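PDB 3EOF: putative oxidoreductase from Bacteroides fragilis NCTC 9343, which binds flavin mononucleotide and probably works as an FMN-dependent oxidoreductase of the nitroreductase family, assembling as a dimer. Local coordinates for residues A61-P66 against L131-Y136; E53-L58 against P72-F77; D109-A114 against P153-T158; N137-I142 against L238-R243. One frame throughout, in Å; residues are numbered along the deposited sequence.

Contact 1 (A61-P66 against L131-Y136). With FMN (flavin mononucleotide), chain C.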
# COMPACT_ATOMS: atom_id res chain seq x y z
N ALA A 61 -11.81 -8.80 -16.56
CA ALA A 61 -10.61 -8.87 -15.74
C ALA A 61 -11.00 -8.82 -14.24
O ALA A 61 -10.41 -9.50 -13.38
CB ALA A 61 -9.68 -7.69 -16.08
N HIS A 62 -12.03 -8.01 -13.96
CA HIS A 62 -12.53 -7.81 -12.61
C HIS A 62 -13.75 -8.68 -12.31
O HIS A 62 -14.53 -8.37 -11.43
CB HIS A 62 -12.80 -6.32 -12.38
CG HIS A 62 -11.55 -5.50 -12.47
ND1 HIS A 62 -10.55 -5.59 -11.54
CD2 HIS A 62 -11.09 -4.68 -13.45
CE1 HIS A 62 -9.55 -4.80 -11.88
NE2 HIS A 62 -9.86 -4.22 -13.03
N PHE A 63 -13.86 -9.82 -13.00
CA PHE A 63 -14.94 -10.76 -12.81
C PHE A 63 -16.34 -10.18 -13.02
O PHE A 63 -17.33 -10.68 -12.44
CB PHE A 63 -14.88 -11.46 -11.43
CG PHE A 63 -13.59 -12.15 -11.15
CD1 PHE A 63 -12.94 -12.90 -12.11
CD2 PHE A 63 -13.04 -12.10 -9.88
CE1 PHE A 63 -11.74 -13.52 -11.83
CE2 PHE A 63 -11.84 -12.75 -9.61
CZ PHE A 63 -11.20 -13.43 -10.59
N ASN A 64 -16.41 -9.16 -13.87
CA ASN A 64 -17.66 -8.49 -14.20
C ASN A 64 -18.42 -7.91 -13.02
O ASN A 64 -19.66 -7.89 -12.97
CB ASN A 64 -18.51 -9.44 -15.04
CG ASN A 64 -17.93 -9.63 -16.41
OD1 ASN A 64 -17.82 -10.75 -16.91
ND2 ASN A 64 -17.50 -8.51 -17.02
N GLN A 65 -17.65 -7.44 -12.05
CA GLN A 65 -18.21 -6.79 -10.88
C GLN A 65 -18.79 -5.55 -11.46
O GLN A 65 -18.12 -4.89 -12.25
CB GLN A 65 -17.17 -6.47 -9.85
CG GLN A 65 -16.50 -7.69 -9.28
CD GLN A 65 -15.52 -7.33 -8.22
OE1 GLN A 65 -15.93 -7.03 -7.10
NE2 GLN A 65 -14.22 -7.34 -8.55
N PRO A 66 -20.03 -5.23 -11.09
CA PRO A 66 -20.76 -4.14 -11.74
C PRO A 66 -20.17 -2.76 -11.67
O PRO A 66 -20.40 -1.99 -12.58
CB PRO A 66 -22.15 -4.20 -11.09
CG PRO A 66 -21.97 -5.00 -9.82
CD PRO A 66 -20.83 -5.91 -10.06
N LEU A 131 -10.84 -2.92 -6.23
CA LEU A 131 -11.09 -4.21 -6.85
C LEU A 131 -9.77 -5.02 -6.63
O LEU A 131 -8.63 -4.65 -7.12
CB LEU A 131 -11.48 -4.09 -8.32
CG LEU A 131 -12.50 -3.02 -8.75
CD1 LEU A 131 -12.48 -2.87 -10.27
CD2 LEU A 131 -13.93 -3.28 -8.20
N GLY A 132 -9.96 -6.12 -5.87
CA GLY A 132 -8.88 -7.07 -5.54
C GLY A 132 -8.60 -7.99 -6.70
O GLY A 132 -7.56 -8.71 -6.76
N THR A 133 -9.51 -7.95 -7.66
CA THR A 133 -9.39 -8.74 -8.88
C THR A 133 -8.20 -8.35 -9.76
O THR A 133 -7.82 -9.08 -10.69
CB THR A 133 -10.69 -8.67 -9.63
OG1 THR A 133 -11.16 -7.30 -9.63
CG2 THR A 133 -11.72 -9.53 -8.91
N THR A 134 -7.62 -7.18 -9.49
CA THR A 134 -6.47 -6.68 -10.25
C THR A 134 -5.29 -7.63 -10.24
O THR A 134 -4.59 -7.71 -11.23
CB THR A 134 -5.98 -5.32 -9.68
OG1 THR A 134 -7.06 -4.41 -9.66
CG2 THR A 134 -4.94 -4.72 -10.53
N THR A 135 -5.04 -8.26 -9.09
CA THR A 135 -3.96 -9.20 -8.90
C THR A 135 -4.41 -10.65 -9.22
O THR A 135 -3.61 -11.57 -9.21
CB THR A 135 -3.32 -9.02 -7.52
OG1 THR A 135 -4.34 -8.88 -6.53
CG2 THR A 135 -2.49 -7.74 -7.49
N TYR A 136 -5.69 -10.85 -9.52
CA TYR A 136 -6.13 -12.19 -10.05
C TYR A 136 -5.94 -12.22 -11.55
O TYR A 136 -5.63 -13.28 -12.16
CB TYR A 136 -7.59 -12.51 -9.74
CG TYR A 136 -7.81 -12.87 -8.30
CD1 TYR A 136 -7.76 -11.89 -7.31
CD2 TYR A 136 -8.03 -14.19 -7.93
CE1 TYR A 136 -7.93 -12.20 -5.99
CE2 TYR A 136 -8.19 -14.53 -6.60
CZ TYR A 136 -8.15 -13.53 -5.63
OH TYR A 136 -8.32 -13.84 -4.29
N1 FMN C . -14.92 -4.95 -2.67
C2 FMN C . -15.61 -5.62 -3.70
O2 FMN C . -16.85 -5.54 -3.78
N3 FMN C . -14.93 -6.41 -4.62
C4 FMN C . -13.53 -6.58 -4.59
O4 FMN C . -12.92 -6.94 -5.66
C4A FMN C . -12.85 -5.91 -3.52
N5 FMN C . -11.47 -6.04 -3.42
C5A FMN C . -10.75 -5.37 -2.43
C6 FMN C . -9.36 -5.55 -2.42
C7 FMN C . -8.58 -4.92 -1.46
C7M FMN C . -7.10 -5.18 -1.49
C8 FMN C . -9.19 -4.13 -0.49
C8M FMN C . -8.32 -3.28 0.37
C9 FMN C . -10.59 -3.95 -0.50
C9A FMN C . -11.41 -4.57 -1.48
N10 FMN C . -12.82 -4.44 -1.55
C10 FMN C . -13.53 -5.11 -2.57
C1' FMN C . -13.63 -3.67 -0.51
C2' FMN C . -13.71 -4.49 0.77
O2' FMN C . -14.57 -5.61 0.53
C3' FMN C . -14.10 -3.64 1.96
O3' FMN C . -13.10 -2.66 2.29
C4' FMN C . -14.39 -4.48 3.21
O4' FMN C . -15.57 -5.24 3.04
C5' FMN C . -14.66 -3.57 4.38
O5' FMN C . -15.69 -2.70 3.91
P FMN C . -15.59 -1.08 4.09
O1P FMN C . -14.42 -0.52 3.25
O2P FMN C . -15.33 -0.79 5.55
O3P FMN C . -16.99 -0.57 3.73
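Gln65 lies beside Leu131, its NE2 4.1 Å from Leu131 CD2, and turns both ends of its amide to the flavin: OE1 accepts from FMN N3 at 2.7 Å, while NE2 donates to FMN O4 at 3.2 Å. From the other segment the backbone N of Gly132 also donates to FMN O4, at 3.1 Å, and makes a weak bond to FMN N5. Such a backbone N-H at N5 is a familiar feature of the FMN-binding nitroreductase fold, and here it may slightly polarise the redox-active edge of the isoalloxazine. One shell out, NE2 of Gln65 gives a second bond to His62 O, 3.1 Å away and almost in the amide plane, which fixes the rotation of the amide. His62 in turn is held by Thr133: ND1 and Thr133 OG1 lie 2.6 Å apart in a hydrogen bond at the ring edge, with OG1 set between the backbone N and carbonyl carbon (chi1 44°). Leu131 CD1 covers one face of the imidazole in a CH-pi contact, 3.6 Å from the ring centroid. Further from the flavin, Phe63 turns its edge toward the face of Tyr136, the centroids 5.9 Å apart in an offset T-shaped pair.

Contact 2 (E53-L58 against P72-F77)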
# COMPACT_ATOMS: atom_id res chain seq x y z
N GLU A 53 -16.73 1.65 -23.53
CA GLU A 53 -16.21 0.39 -24.11
C GLU A 53 -14.92 -0.01 -23.41
O GLU A 53 -14.59 -1.18 -23.39
CB GLU A 53 -15.98 0.47 -25.63
CG GLU A 53 -15.38 -0.86 -26.24
N LYS A 54 -14.19 0.95 -22.85
CA LYS A 54 -12.95 0.63 -22.15
C LYS A 54 -13.30 -0.07 -20.85
O LYS A 54 -12.62 -1.02 -20.44
CB LYS A 54 -12.09 1.90 -21.90
CG LYS A 54 -11.42 2.50 -23.17
CD LYS A 54 -10.45 1.53 -23.84
CE LYS A 54 -9.60 2.24 -24.87
NZ LYS A 54 -8.56 1.35 -25.47
N LYS A 55 -14.38 0.40 -20.21
CA LYS A 55 -14.94 -0.23 -19.01
C LYS A 55 -15.42 -1.66 -19.29
O LYS A 55 -15.23 -2.57 -18.50
CB LYS A 55 -16.06 0.61 -18.45
CG LYS A 55 -15.55 1.88 -17.80
CD LYS A 55 -16.64 2.92 -17.60
CE LYS A 55 -16.06 4.09 -16.82
NZ LYS A 55 -17.04 5.16 -16.71
N GLU A 56 -16.07 -1.86 -20.43
CA GLU A 56 -16.55 -3.18 -20.81
C GLU A 56 -15.40 -4.16 -21.04
O GLU A 56 -15.54 -5.35 -20.75
CB GLU A 56 -17.44 -3.10 -22.06
CG GLU A 56 -18.88 -2.74 -21.75
CD GLU A 56 -19.65 -2.30 -22.98
OE1 GLU A 56 -19.15 -2.45 -24.14
OE2 GLU A 56 -20.79 -1.79 -22.77
N ILE A 57 -14.30 -3.65 -21.58
CA ILE A 57 -13.07 -4.43 -21.77
C ILE A 57 -12.41 -4.81 -20.43
O ILE A 57 -12.00 -5.95 -20.26
CB ILE A 57 -12.09 -3.68 -22.70
CG1 ILE A 57 -12.66 -3.65 -24.13
CG2 ILE A 57 -10.77 -4.37 -22.70
CD1 ILE A 57 -11.89 -2.72 -25.03
N LEU A 58 -12.35 -3.88 -19.48
CA LEU A 58 -11.78 -4.14 -18.13
C LEU A 58 -12.64 -5.02 -17.27
O LEU A 58 -12.14 -5.67 -16.36
CB LEU A 58 -11.60 -2.83 -17.34
CG LEU A 58 -10.42 -1.92 -17.64
CD1 LEU A 58 -10.42 -0.75 -16.64
CD2 LEU A 58 -9.12 -2.78 -17.58
N PRO A 72 -18.37 6.28 -13.04
CA PRO A 72 -17.95 7.16 -14.08
C PRO A 72 -16.44 7.08 -14.36
O PRO A 72 -16.01 7.27 -15.52
CB PRO A 72 -18.31 8.55 -13.53
CG PRO A 72 -18.32 8.40 -12.11
CD PRO A 72 -18.91 7.04 -11.90
N VAL A 73 -15.67 6.76 -13.32
CA VAL A 73 -14.21 6.65 -13.39
C VAL A 73 -13.74 5.34 -12.75
O VAL A 73 -14.20 4.96 -11.66
CB VAL A 73 -13.52 7.86 -12.67
CG1 VAL A 73 -12.04 7.71 -12.75
CG2 VAL A 73 -13.99 9.20 -13.28
N VAL A 74 -12.84 4.67 -13.46
CA VAL A 74 -12.13 3.47 -13.01
C VAL A 74 -10.66 3.84 -13.10
O VAL A 74 -10.18 4.26 -14.16
CB VAL A 74 -12.46 2.22 -13.88
CG1 VAL A 74 -11.72 0.98 -13.36
CG2 VAL A 74 -13.95 2.00 -13.88
N LEU A 75 -9.97 3.74 -11.97
CA LEU A 75 -8.56 4.07 -11.89
C LEU A 75 -7.76 2.86 -11.60
O LEU A 75 -8.02 2.21 -10.61
CB LEU A 75 -8.30 5.05 -10.76
CG LEU A 75 -8.98 6.41 -10.83
CD1 LEU A 75 -8.65 7.13 -9.53
CD2 LEU A 75 -8.52 7.22 -12.07
N THR A 76 -6.84 2.52 -12.51
CA THR A 76 -5.91 1.40 -12.35
C THR A 76 -4.58 1.99 -11.90
O THR A 76 -3.89 2.67 -12.68
CB THR A 76 -5.76 0.58 -13.64
OG1 THR A 76 -7.05 0.10 -14.05
CG2 THR A 76 -4.80 -0.60 -13.43
N PHE A 77 -4.25 1.78 -10.61
CA PHE A 77 -2.98 2.19 -10.02
C PHE A 77 -1.89 1.15 -10.33
O PHE A 77 -1.94 0.01 -9.87
CB PHE A 77 -3.14 2.40 -8.53
CG PHE A 77 -4.08 3.51 -8.19
CD1 PHE A 77 -5.44 3.27 -8.02
CD2 PHE A 77 -3.61 4.80 -8.03
CE1 PHE A 77 -6.29 4.26 -7.71
CE2 PHE A 77 -4.45 5.80 -7.72
CZ PHE A 77 -5.83 5.53 -7.56
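Lys55 reaches Pro72 because its side chain leaves the helix with CG anti to the carbonyl carbon (chi1 -72°) and then runs extended to NZ, while Val74 turns CG1 anti to its own backbone N and so presents that methyl to Leu58. The contact is a helix lying against a sheet: residues 53-58 belong to helix 52-58. Their partners, residues 72-77, enter strand 73-80, an inner strand of the four-stranded antiparallel sheet of this nitroreductase-family protein. The two short axes pass 10.0 Å apart at 52°, a spacing that leaves the gap to be bridged by side chains. Leu58 and Val74 overlap flank to flank, pointing opposite ways, with CD1 of Leu58 3.9 Å from CG1 of Val74, and the same CD1 extends to Thr76 OG1 at 4.3 Å. Thr49 of the edge strand 44-49 also lies against Lys55 and Leu58, and Leu145 of helix 138-145 closes over Leu58 and Thr76. Alongside this apolar patch, the methylene CE of Lys55 rests 4.2 Å from Val74 CG2 before the ammonium turns to backbone oxygens. The buried charge is met by three carbonyls, those of Ala71 and Pro72 just ahead of strand 73-80 and that of Arg50 just after strand 44-49. NZ stands 2.6 Å from Pro72 O, above the carbonyl plane by 65° rather than on a lone pair.

Contact 3 (D109-A114 against P153-T158)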
# COMPACT_ATOMS: atom_id res chain seq x y z
N ASP A 109 4.78 2.26 -3.28
CA ASP A 109 4.61 3.67 -3.67
C ASP A 109 3.20 3.86 -4.19
O ASP A 109 2.52 4.82 -3.89
CB ASP A 109 5.60 4.10 -4.78
CG ASP A 109 6.76 4.97 -4.28
OD1 ASP A 109 7.18 4.86 -3.08
OD2 ASP A 109 7.29 5.75 -5.15
N THR A 110 2.78 2.88 -4.96
CA THR A 110 1.51 2.89 -5.64
C THR A 110 0.30 2.77 -4.73
O THR A 110 -0.74 3.34 -5.03
CB THR A 110 1.48 1.73 -6.67
OG1 THR A 110 2.64 1.83 -7.51
CG2 THR A 110 0.25 1.75 -7.53
N LEU A 111 0.44 1.97 -3.69
CA LEU A 111 -0.64 1.72 -2.75
C LEU A 111 -0.81 2.94 -1.86
O LEU A 111 -1.93 3.26 -1.49
CB LEU A 111 -0.39 0.48 -1.94
CG LEU A 111 -0.61 -0.78 -2.80
CD1 LEU A 111 0.09 -1.97 -2.17
CD2 LEU A 111 -2.07 -0.99 -2.93
N LEU A 112 0.29 3.62 -1.56
CA LEU A 112 0.23 4.88 -0.76
C LEU A 112 -0.53 5.96 -1.48
O LEU A 112 -1.33 6.67 -0.89
CB LEU A 112 1.65 5.34 -0.45
CG LEU A 112 2.28 4.84 0.84
CD1 LEU A 112 1.96 3.45 1.32
CD2 LEU A 112 3.76 5.03 0.73
N VAL A 113 -0.26 6.11 -2.78
CA VAL A 113 -1.03 7.04 -3.62
C VAL A 113 -2.51 6.66 -3.69
O VAL A 113 -3.40 7.50 -3.51
CB VAL A 113 -0.45 7.11 -5.08
CG1 VAL A 113 -1.39 7.80 -6.00
CG2 VAL A 113 0.88 7.77 -5.10
N ALA A 114 -2.78 5.39 -3.98
CA ALA A 114 -4.14 4.93 -4.14
C ALA A 114 -4.98 5.20 -2.97
O ALA A 114 -6.12 5.66 -3.11
CB ALA A 114 -4.17 3.43 -4.50
N PRO A 153 -0.06 -3.74 -12.86
CA PRO A 153 -1.24 -3.21 -12.18
C PRO A 153 -1.33 -3.75 -10.77
O PRO A 153 -1.25 -4.96 -10.54
CB PRO A 153 -2.38 -3.75 -13.03
CG PRO A 153 -1.88 -5.05 -13.51
CD PRO A 153 -0.44 -4.81 -13.82
N ILE A 154 -1.41 -2.82 -9.81
CA ILE A 154 -1.43 -3.17 -8.38
C ILE A 154 -2.87 -3.26 -7.88
O ILE A 154 -3.30 -4.33 -7.42
CB ILE A 154 -0.60 -2.15 -7.52
CG1 ILE A 154 0.88 -2.28 -7.91
CG2 ILE A 154 -0.74 -2.42 -6.01
CD1 ILE A 154 1.45 -3.68 -7.81
N THR A 155 -3.59 -2.16 -7.93
CA THR A 155 -5.00 -2.19 -7.58
C THR A 155 -5.81 -1.24 -8.48
O THR A 155 -5.25 -0.41 -9.18
CB THR A 155 -5.29 -1.92 -6.13
OG1 THR A 155 -6.66 -2.26 -5.86
CG2 THR A 155 -5.02 -0.47 -5.82
N THR A 156 -7.14 -1.42 -8.45
CA THR A 156 -8.07 -0.66 -9.24
C THR A 156 -9.13 -0.14 -8.32
O THR A 156 -9.56 -0.85 -7.43
CB THR A 156 -8.74 -1.54 -10.31
OG1 THR A 156 -7.69 -2.16 -11.07
CG2 THR A 156 -9.64 -0.67 -11.23
N VAL A 157 -9.51 1.12 -8.53
CA VAL A 157 -10.52 1.77 -7.74
C VAL A 157 -11.58 2.34 -8.65
O VAL A 157 -11.28 3.12 -9.56
CB VAL A 157 -9.89 2.88 -6.92
CG1 VAL A 157 -10.92 3.74 -6.18
CG2 VAL A 157 -8.89 2.28 -5.95
N THR A 158 -12.82 1.95 -8.38
CA THR A 158 -14.01 2.51 -9.04
C THR A 158 -14.43 3.70 -8.14
O THR A 158 -14.45 3.59 -6.92
CB THR A 158 -15.06 1.43 -9.21
OG1 THR A 158 -15.45 0.91 -7.92
CG2 THR A 158 -14.46 0.27 -10.11
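Leu111 and Ile154 form the close part of this helix-on-strand contact, meeting at about a right angle. CG and CD2 of Leu111 share the touching, each 3.6 Å from CG2 of Ile154. A chi1 of -66° places CG1 of Ile154 beside the backbone N and leaves CG2 anti to it, facing the leucine, while CG1 swings toward Thr110, whose CG2 sits 4.0 Å from Ile154 CB. Further along, the fit slackens. Thr155 CG2 is 4.2 Å from both Leu111 CD2 and Ala114 CB. No hydrogen bond crosses; the hydroxyl of Thr110 is instead bound to Ala106 O, one turn back in its own helix. The looser end is still buried rather than open to water. Two consecutive residues of the strand, Ile154 and Thr155, turn toward the helix because they form a classic beta bulge opposite Phe77, which breaks the usual alternation. The strand and helix run nearly parallel, their short axes 8.7 Å apart at 11°. On the strand side, Tyr130 of neighbouring strand 127-131 lies beside Thr155 and Val157. Helix 100-123 packs along the sheet, with Phe77 of strand 73-80 touching Thr110 and Ala114, and Leu111 meeting Leu111 of the second subunit.

Contact 4 (N137-I142 against L238-R243)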
# COMPACT_ATOMS: atom_id res chain seq x y z
N ASN A 137 -6.23 -11.08 -12.18
CA ASN A 137 -6.12 -10.98 -13.65
C ASN A 137 -5.22 -9.87 -14.15
O ASN A 137 -5.61 -9.12 -15.04
CB ASN A 137 -7.50 -10.78 -14.23
CG ASN A 137 -8.28 -12.07 -14.35
OD1 ASN A 137 -7.76 -13.09 -14.81
ND2 ASN A 137 -9.56 -12.01 -14.00
N PRO A 138 -3.98 -9.82 -13.64
CA PRO A 138 -3.11 -8.75 -14.07
C PRO A 138 -2.79 -8.87 -15.56
O PRO A 138 -2.72 -7.86 -16.24
CB PRO A 138 -1.85 -8.94 -13.18
CG PRO A 138 -1.85 -10.42 -12.86
CD PRO A 138 -3.31 -10.72 -12.67
N GLN A 139 -2.62 -10.06 -16.10
CA GLN A 139 -2.32 -10.10 -17.53
C GLN A 139 -3.38 -9.41 -18.37
O GLN A 139 -3.05 -8.71 -19.30
CB GLN A 139 -2.10 -11.51 -18.02
CG GLN A 139 -1.49 -11.54 -19.47
CD GLN A 139 -0.14 -10.85 -19.55
OE1 GLN A 139 0.76 -11.20 -18.81
NE2 GLN A 139 0.00 -9.84 -20.43
N MSE A 140 -4.66 -9.61 -18.05
CA MSE A 140 -5.78 -9.03 -18.81
C MSE A 140 -5.79 -7.54 -18.69
O MSE A 140 -6.14 -6.84 -19.62
CB MSE A 140 -7.10 -9.58 -18.31
CG MSE A 140 -7.34 -11.07 -18.64
SE MSE A 140 -9.03 -11.71 -17.90
CE MSE A 140 -10.19 -10.85 -18.98
N ILE A 141 -5.45 -7.04 -17.54
CA ILE A 141 -5.40 -5.59 -17.32
C ILE A 141 -4.19 -5.10 -18.10
O ILE A 141 -4.26 -4.09 -18.75
CB ILE A 141 -5.31 -5.30 -15.83
CG1 ILE A 141 -6.60 -5.78 -15.17
CG2 ILE A 141 -5.12 -3.80 -15.56
CD1 ILE A 141 -6.57 -5.79 -13.66
N ILE A 142 -3.08 -5.85 -18.05
CA ILE A 142 -1.89 -5.46 -18.82
C ILE A 142 -2.20 -5.32 -20.32
O ILE A 142 -1.81 -4.35 -20.94
CB ILE A 142 -0.72 -6.41 -18.59
CG1 ILE A 142 -0.17 -6.18 -17.17
CG2 ILE A 142 0.34 -6.22 -19.68
CD1 ILE A 142 0.60 -7.39 -16.64
N LEU A 238 3.86 -14.80 -10.26
CA LEU A 238 5.27 -14.95 -10.60
C LEU A 238 5.42 -14.90 -12.10
O LEU A 238 6.28 -14.21 -12.58
CB LEU A 238 5.85 -16.24 -10.03
CG LEU A 238 5.92 -16.30 -8.50
CD1 LEU A 238 6.27 -17.70 -8.03
CD2 LEU A 238 6.90 -15.30 -8.03
N LYS A 239 4.54 -15.60 -12.82
CA LYS A 239 4.55 -15.57 -14.26
C LYS A 239 4.40 -14.16 -14.85
O LYS A 239 5.11 -13.79 -15.78
CB LYS A 239 3.46 -16.49 -14.83
CG LYS A 239 3.73 -17.96 -14.65
CD LYS A 239 2.59 -18.81 -15.26
CE LYS A 239 2.90 -20.30 -15.12
NZ LYS A 239 1.79 -21.21 -15.66
N VAL A 240 3.46 -13.39 -14.32
CA VAL A 240 3.18 -12.08 -14.86
C VAL A 240 4.28 -11.11 -14.45
O VAL A 240 4.67 -10.25 -15.26
CB VAL A 240 1.79 -11.57 -14.45
CG1 VAL A 240 1.50 -10.18 -15.03
CG2 VAL A 240 0.75 -12.55 -14.94
N LEU A 241 4.82 -11.26 -13.25
CA LEU A 241 5.93 -10.41 -12.82
C LEU A 241 7.13 -10.64 -13.74
O LEU A 241 7.82 -9.70 -14.14
CB LEU A 241 6.30 -10.71 -11.38
CG LEU A 241 5.47 -10.11 -10.25
CD1 LEU A 241 5.80 -10.89 -8.97
CD2 LEU A 241 5.79 -8.65 -10.10
N ARG A 242 7.34 -11.90 -14.13
CA ARG A 242 8.43 -12.28 -15.02
C ARG A 242 8.24 -11.59 -16.40
O ARG A 242 9.13 -10.92 -16.94
CB ARG A 242 8.47 -13.81 -15.16
CG ARG A 242 9.53 -14.36 -16.12
CD ARG A 242 9.82 -15.88 -15.90
NE ARG A 242 10.00 -16.21 -14.47
CZ ARG A 242 9.19 -17.00 -13.74
NH1 ARG A 242 8.14 -17.63 -14.29
NH2 ARG A 242 9.46 -17.18 -12.45
N ARG A 243 7.02 -11.73 -16.91
CA ARG A 243 6.63 -11.22 -18.21
C ARG A 243 6.81 -9.71 -18.22
O ARG A 243 7.18 -9.10 -19.23
CB ARG A 243 5.18 -11.65 -18.43
CG ARG A 243 4.87 -12.15 -19.80
CD ARG A 243 4.09 -13.48 -19.73
NE ARG A 243 2.74 -13.35 -19.18
CZ ARG A 243 1.94 -14.37 -18.82
NH1 ARG A 243 2.36 -15.64 -18.89
NH2 ARG A 243 0.73 -14.12 -18.35
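A helix pair joins the C-terminal helix 227-243 to helix 138-145 of the nitroreductase fold, and Gln139 and Arg243 form its polar side. The two short axes are inclined by 32° and approach to 10.6 Å. Arg243 takes hold of the glutamine side-on, NE and NH2 both donating to OE1 of Gln139, at 2.9 and 3.0 Å respectively. Both donors come from the same face of the amide, whose plane is turned 55° from that of the guanidinium, although OE1 itself lies close to the guanidinium plane. Gln139 arrives there with CG anti to its backbone N (chi1 -168°) and a bend at chi2; its NE2 is bound to Asp143 OD1, which helps to settle which end of the amide faces the arginine. Beneath this polar pair Val240 is the buried apolar centre of the contact. Its CG2 rests on Pro138 CG at 4.0 Å, and Phe152 of strand 151-160 touches both of these residues, tying the helix pair to the sheet. Ile142 reaches toward Val240 tip to tip, and the fit there is tighter than ordinary van der Waals contact: CD1 of Ile142 stands just 3.3 Å from CG1 of Val240.

The four contacts show how one antiparallel sheet organises a flavoprotein from both its faces, helix 52-58 on the Val74 and Thr76 side, helix 100-123 on the Phe77 side. Contacts 2 and 3 share it through neighbouring strands 73-80 and 151-160, their centres 14 Å apart. Contact 1 follows the outer strand 127-131 and is pinned to contact 3 by Leu131 and Thr134 against Thr156, so the flavin-binding loop is fixed to the sheet. The centres of contacts 2 and 4 are 18 Å apart, with Thr76 touching Ile141; Pro153 of contact 3 packs on Ile141 and Ile142. Along the chain, contact 1 interleaves with contacts 2 and 3, and contact 3 with contact 4; contact 2 closes before contacts 3 and 4 open, contact 1 before contact 4.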